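Local coordinates for protein putative sodium:solute symporter (Proteus mirabilis, PDB 5NV9) that uses the sodium gradient to drive uptake of the sialic acid N-acetylneuraminic acid across the bacterial inner membrane, as a LeuT-fold symporter, at residues A108-S120 and L421-G434. Residues are numbered along the deposited sequence; the frame is centred on the assembly and turned at random.
Sequences AYEYLEARFDVRS and LFMLGIFVKRANAG
Arg-115, the last residue of helix 110-115, reaches past Gly-425 to Ala-431 in the turn that follows helix 421-427. Its CB lies 3.7 Å above the plane of the Tyr-111 ring, toward the rim. CG, anti to the backbone N (chi1 175°), meets Gly-425 CA on one side and sits over the centre of the Phe-116 ring on another. The chain bends at chi2, carrying CD past Gly-425 O and bringing Arg-115 NE within 2.8 Å of Gly-425 O, with an N-H...O angle of 157°. Beyond CZ, Arg-115 NH1 and NH2 both donate to Ala-431 O, each at 3.0 Å, meeting it end-on from one face of its carbonyl plane. Three hydrogen bonds near the guanidinium plane thus fix the rotation of the group, and Phe-116 CE1 covers part of one face. Through these bonds the arginine ties the cytoplasmic link between two transmembrane helices of this LeuT-fold symporter to the short helix preceding helix 118-151. Ala-431 ends the type I turn that starts at Val-428, its N donating to Val-428 O and its carbonyl left to the arginine. Phe-116 wedges between helix and link: CZ comes within 3.4 Å of Gly-425 CA, while CD1 packs on the Asn-432 carbonyl carbon. Earlier in the two helices, Leu-112 CD2 stands 4.0 Å from the Phe-422 ring centroid, 3° off the normal, a CH-pi contact; Tyr-109 meets the rim of that ring. Asp-117, the N-cap of the next helix, accepts through OD1 from a water, which also donates to Ala-433 O and accepts from Ser-120 OG.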
loop_
_atom_site.group_PDB
_atom_site.type_symbol
_atom_site.label_atom_id
_atom_site.label_comp_id
_atom_site.label_asym_id
_atom_site.label_seq_id
_atom_site.Cartn_x
_atom_site.Cartn_y
_atom_site.Cartn_z
ATOM N N ALA A 108 -7.682 11.017 -8.580
ATOM C CA ALA A 108 -6.600 11.023 -9.576
ATOM C C ALA A 108 -7.057 10.776 -11.005
ATOM O O ALA A 108 -6.448 11.350 -11.973
ATOM C CB ALA A 108 -5.552 9.983 -9.190
ATOM N N TYR A 109 -8.136 9.996 -11.138
ATOM C CA TYR A 109 -8.620 9.494 -12.464
ATOM C C TYR A 109 -9.311 10.606 -13.278
ATOM O O TYR A 109 -9.498 10.508 -14.497
ATOM C CB TYR A 109 -9.409 8.183 -12.290
ATOM C CG TYR A 109 -8.595 7.243 -11.452
ATOM C CD1 TYR A 109 -7.316 6.822 -11.878
ATOM C CD2 TYR A 109 -8.997 6.911 -10.123
ATOM C CE1 TYR A 109 -6.507 6.035 -11.046
ATOM C CE2 TYR A 109 -8.192 6.113 -9.301
ATOM C CZ TYR A 109 -6.936 5.712 -9.738
ATOM O OH TYR A 109 -6.131 4.959 -8.898
ATOM N N GLU A 110 -9.606 11.707 -12.611
ATOM C CA GLU A 110 -10.087 12.922 -13.298
ATOM C C GLU A 110 -9.072 13.416 -14.295
ATOM O O GLU A 110 -9.456 13.965 -15.318
ATOM C CB GLU A 110 -10.345 14.080 -12.302
ATOM C CG GLU A 110 -11.499 13.865 -11.349
ATOM C CD GLU A 110 -11.544 14.857 -10.162
ATOM O OE1 GLU A 110 -11.149 16.036 -10.288
ATOM O OE2 GLU A 110 -11.997 14.460 -9.076
ATOM N N TYR A 111 -7.785 13.266 -13.994
ATOM C CA TYR A 111 -6.761 13.613 -14.974
ATOM C C TYR A 111 -7.021 12.892 -16.340
ATOM O O TYR A 111 -6.862 13.509 -17.403
ATOM C CB TYR A 111 -5.344 13.299 -14.454
ATOM C CG TYR A 111 -4.328 13.308 -15.544
ATOM C CD1 TYR A 111 -3.822 14.508 -16.009
ATOM C CD2 TYR A 111 -3.916 12.099 -16.177
ATOM C CE1 TYR A 111 -2.922 14.536 -17.067
ATOM C CE2 TYR A 111 -3.040 12.120 -17.241
ATOM C CZ TYR A 111 -2.539 13.333 -17.685
ATOM O OH TYR A 111 -1.627 13.372 -18.720
ATOM N N LEU A 112 -7.389 11.594 -16.278
ATOM C CA LEU A 112 -7.586 10.781 -17.464
ATOM C C LEU A 112 -8.757 11.259 -18.331
ATOM O O LEU A 112 -8.665 11.168 -19.557
ATOM C CB LEU A 112 -7.745 9.297 -17.140
ATOM C CG LEU A 112 -6.563 8.568 -16.447
ATOM C CD1 LEU A 112 -6.940 7.135 -16.111
ATOM C CD2 LEU A 112 -5.272 8.631 -17.253
ATOM N N GLU A 113 -9.814 11.792 -17.723
ATOM C CA GLU A 113 -10.872 12.393 -18.494
ATOM C C GLU A 113 -10.380 13.703 -19.076
ATOM O O GLU A 113 -10.597 13.953 -20.265
ATOM C CB GLU A 113 -12.171 12.594 -17.724
ATOM C CG GLU A 113 -13.202 13.370 -18.524
ATOM C CD GLU A 113 -14.639 13.092 -18.141
ATOM O OE1 GLU A 113 -14.937 12.606 -17.030
ATOM O OE2 GLU A 113 -15.498 13.332 -19.011
ATOM N N ALA A 114 -9.710 14.532 -18.298
ATOM C CA ALA A 114 -9.141 15.771 -18.842
ATOM C C ALA A 114 -8.161 15.567 -19.999
ATOM O O ALA A 114 -8.137 16.355 -20.915
ATOM C CB ALA A 114 -8.456 16.566 -17.741
ATOM N N ARG A 115 -7.335 14.511 -19.946
ATOM C CA ARG A 115 -6.300 14.241 -20.944
ATOM C C ARG A 115 -6.865 13.475 -22.134
ATOM O O ARG A 115 -6.440 13.712 -23.279
ATOM C CB ARG A 115 -5.177 13.398 -20.281
ATOM C CG ARG A 115 -4.078 12.926 -21.198
ATOM C CD ARG A 115 -3.375 14.134 -21.843
ATOM N NE ARG A 115 -2.332 13.690 -22.725
ATOM C CZ ARG A 115 -2.521 13.325 -23.981
ATOM N NH1 ARG A 115 -3.723 13.403 -24.511
ATOM N NH2 ARG A 115 -1.503 12.888 -24.708
ATOM N N PHE A 116 -7.774 12.527 -21.836
ATOM C CA PHE A 116 -8.326 11.584 -22.771
ATOM C C PHE A 116 -9.848 11.695 -22.812
ATOM O O PHE A 116 -10.419 12.708 -23.326
ATOM C CB PHE A 116 -7.860 10.147 -22.408
ATOM C CG PHE A 116 -6.373 9.931 -22.580
ATOM C CD1 PHE A 116 -5.734 10.309 -23.745
ATOM C CD2 PHE A 116 -5.614 9.314 -21.568
ATOM C CE1 PHE A 116 -4.357 10.112 -23.904
ATOM C CE2 PHE A 116 -4.273 9.087 -21.737
ATOM C CZ PHE A 116 -3.630 9.502 -22.898
ATOM N N ASP A 117 -10.550 10.727 -22.265
ATOM C CA ASP A 117 -12.000 10.947 -22.071
ATOM C C ASP A 117 -12.503 10.103 -20.883
ATOM O O ASP A 117 -11.685 9.533 -20.158
ATOM C CB ASP A 117 -12.763 10.676 -23.367
ATOM C CG ASP A 117 -12.734 9.235 -23.768
ATOM O OD1 ASP A 117 -12.221 8.407 -23.006
ATOM O OD2 ASP A 117 -13.234 8.919 -24.867
ATOM N N VAL A 118 -13.825 10.040 -20.701
ATOM C CA VAL A 118 -14.414 9.355 -19.599
ATOM C C VAL A 118 -14.181 7.843 -19.593
ATOM O O VAL A 118 -14.242 7.226 -18.535
ATOM C CB VAL A 118 -15.934 9.701 -19.510
ATOM C CG1 VAL A 118 -16.757 8.978 -20.565
ATOM C CG2 VAL A 118 -16.465 9.449 -18.125
ATOM N N ARG A 119 -13.863 7.231 -20.724
ATOM C CA ARG A 119 -13.681 5.772 -20.752
ATOM C C ARG A 119 -12.390 5.385 -20.024
ATOM O O ARG A 119 -12.311 4.343 -19.371
ATOM C CB ARG A 119 -13.738 5.210 -22.220
ATOM C CG ARG A 119 -15.070 5.424 -22.967
ATOM C CD ARG A 119 -14.970 5.085 -24.462
ATOM N NE ARG A 119 -14.088 6.043 -25.129
ATOM C CZ ARG A 119 -13.653 5.974 -26.384
ATOM N NH1 ARG A 119 -14.017 4.975 -27.165
ATOM N NH2 ARG A 119 -12.855 6.922 -26.859
ATOM N N SER A 120 -11.359 6.199 -20.153
ATOM C CA SER A 120 -10.127 5.896 -19.530
ATOM C C SER A 120 -10.280 6.185 -18.044
ATOM O O SER A 120 -9.687 5.484 -17.227
ATOM C CB SER A 120 -9.007 6.788 -20.073
ATOM O OG SER A 120 -8.521 6.338 -21.335
ATOM N N LEU A 421 -1.812 4.160 -18.790
ATOM C CA LEU A 421 -2.632 5.267 -19.174
ATOM C C LEU A 421 -2.064 6.584 -18.710
ATOM O O LEU A 421 -2.103 7.519 -19.488
ATOM C CB LEU A 421 -4.063 5.118 -18.692
ATOM C CG LEU A 421 -4.936 4.076 -19.411
ATOM C CD1 LEU A 421 -6.206 3.746 -18.615
ATOM C CD2 LEU A 421 -5.340 4.560 -20.791
ATOM N N PHE A 422 -1.579 6.667 -17.451
ATOM C CA PHE A 422 -0.939 7.856 -16.947
ATOM C C PHE A 422 0.369 8.166 -17.655
ATOM O O PHE A 422 0.660 9.335 -17.939
ATOM C CB PHE A 422 -0.738 7.851 -15.359
ATOM C CG PHE A 422 -2.025 8.044 -14.578
ATOM C CD1 PHE A 422 -2.837 6.994 -14.300
ATOM C CD2 PHE A 422 -2.430 9.302 -14.170
ATOM C CE1 PHE A 422 -4.035 7.170 -13.607
ATOM C CE2 PHE A 422 -3.596 9.492 -13.470
ATOM C CZ PHE A 422 -4.406 8.423 -13.195
HETATM N N MSE A 423 1.185 7.156 -17.887
HETATM C CA MSE A 423 2.480 7.354 -18.576
HETATM C C MSE A 423 2.258 7.865 -19.969
HETATM O O MSE A 423 2.902 8.811 -20.426
HETATM C CB MSE A 423 3.262 6.040 -18.676
HETATM C CG MSE A 423 3.670 5.502 -17.317
HETATM SE SE MSE A 423 4.743 3.852 -17.459
HETATM C CE MSE A 423 6.176 4.755 -18.412
ATOM N N LEU A 424 1.267 7.294 -20.619
ATOM C CA LEU A 424 0.891 7.673 -22.017
ATOM C C LEU A 424 0.381 9.117 -22.090
ATOM O O LEU A 424 0.858 9.912 -22.872
ATOM C CB LEU A 424 -0.180 6.714 -22.531
ATOM C CG LEU A 424 -0.674 6.972 -23.965
ATOM C CD1 LEU A 424 0.409 6.573 -24.912
ATOM C CD2 LEU A 424 -1.957 6.236 -24.268
ATOM N N GLY A 425 -0.551 9.469 -21.196
ATOM C CA GLY A 425 -1.055 10.840 -21.166
ATOM C C GLY A 425 0.022 11.851 -20.851
ATOM O O GLY A 425 0.066 12.944 -21.426
ATOM N N ILE A 426 0.859 11.513 -19.882
ATOM C CA ILE A 426 1.831 12.460 -19.368
ATOM C C ILE A 426 2.983 12.595 -20.346
ATOM O O ILE A 426 3.459 13.675 -20.551
ATOM C CB ILE A 426 2.306 12.098 -17.900
ATOM C CG1 ILE A 426 1.187 12.318 -16.850
ATOM C CG2 ILE A 426 3.571 12.867 -17.490
ATOM C CD1 ILE A 426 0.728 13.751 -16.615
ATOM N N PHE A 427 3.425 11.525 -20.971
ATOM C CA PHE A 427 4.658 11.606 -21.773
ATOM C C PHE A 427 4.519 11.563 -23.296
ATOM O O PHE A 427 5.483 11.817 -23.993
ATOM C CB PHE A 427 5.626 10.525 -21.311
ATOM C CG PHE A 427 6.093 10.743 -19.888
ATOM C CD1 PHE A 427 6.944 11.788 -19.600
ATOM C CD2 PHE A 427 5.609 9.950 -18.843
ATOM C CE1 PHE A 427 7.379 12.019 -18.294
ATOM C CE2 PHE A 427 6.057 10.156 -17.543
ATOM C CZ PHE A 427 6.943 11.191 -17.263
ATOM N N VAL A 428 3.338 11.244 -23.807
ATOM C CA VAL A 428 3.148 11.087 -25.239
ATOM C C VAL A 428 2.104 12.079 -25.690
ATOM O O VAL A 428 0.896 11.819 -25.607
ATOM C CB VAL A 428 2.711 9.667 -25.518
ATOM C CG1 VAL A 428 2.610 9.449 -26.990
ATOM C CG2 VAL A 428 3.704 8.696 -24.890
ATOM N N LYS A 429 2.558 13.248 -26.124
ATOM C CA LYS A 429 1.647 14.355 -26.469
ATOM C C LYS A 429 0.594 13.966 -27.527
ATOM O O LYS A 429 -0.543 14.440 -27.506
ATOM C CB LYS A 429 2.456 15.569 -26.962
ATOM C CG LYS A 429 1.580 16.758 -27.375
ATOM C CD LYS A 429 2.383 18.049 -27.620
ATOM C CE LYS A 429 1.521 19.145 -28.279
ATOM N NZ LYS A 429 0.621 19.801 -27.300
ATOM N N ARG A 430 0.932 13.093 -28.451
ATOM C CA ARG A 430 -0.005 12.795 -29.531
ATOM C C ARG A 430 -1.052 11.751 -29.175
ATOM O O ARG A 430 -2.027 11.587 -29.889
ATOM C CB ARG A 430 0.716 12.362 -30.793
ATOM C CG ARG A 430 1.166 13.561 -31.589
ATOM C CD ARG A 430 2.585 13.931 -31.204
ATOM N NE ARG A 430 3.407 12.727 -31.275
ATOM C CZ ARG A 430 3.955 12.077 -30.233
ATOM N NH1 ARG A 430 3.826 12.551 -29.010
ATOM N NH2 ARG A 430 4.660 10.934 -30.439
ATOM N N ALA A 431 -0.868 11.077 -28.049
ATOM C CA ALA A 431 -1.816 10.093 -27.667
ATOM C C ALA A 431 -3.128 10.784 -27.475
ATOM O O ALA A 431 -3.151 11.951 -27.058
ATOM C CB ALA A 431 -1.383 9.395 -26.376
ATOM N N ASN A 432 -4.234 10.058 -27.721
ATOM C CA ASN A 432 -5.542 10.659 -27.676
ATOM C C ASN A 432 -6.525 9.646 -27.122
ATOM O O ASN A 432 -6.144 8.514 -26.807
ATOM C CB ASN A 432 -5.930 11.173 -29.123
ATOM C CG ASN A 432 -5.703 10.113 -30.206
ATOM O OD1 ASN A 432 -6.144 8.979 -30.047
ATOM N ND2 ASN A 432 -5.034 10.494 -31.330
ATOM N N ALA A 433 -7.780 10.049 -26.968
ATOM C CA ALA A 433 -8.788 9.201 -26.360
ATOM C C ALA A 433 -8.931 7.843 -26.974
ATOM O O ALA A 433 -9.056 6.791 -26.319
ATOM C CB ALA A 433 -10.099 9.915 -26.396
ATOM N N GLY A 434 -8.945 7.822 -28.294
ATOM C CA GLY A 434 -9.087 6.571 -28.956
ATOM C C GLY A 434 -7.867 5.696 -28.838
ATOM O O GLY A 434 -8.001 4.531 -28.629
HETATM O O HOH W 1 -9.766 7.492 -23.463
#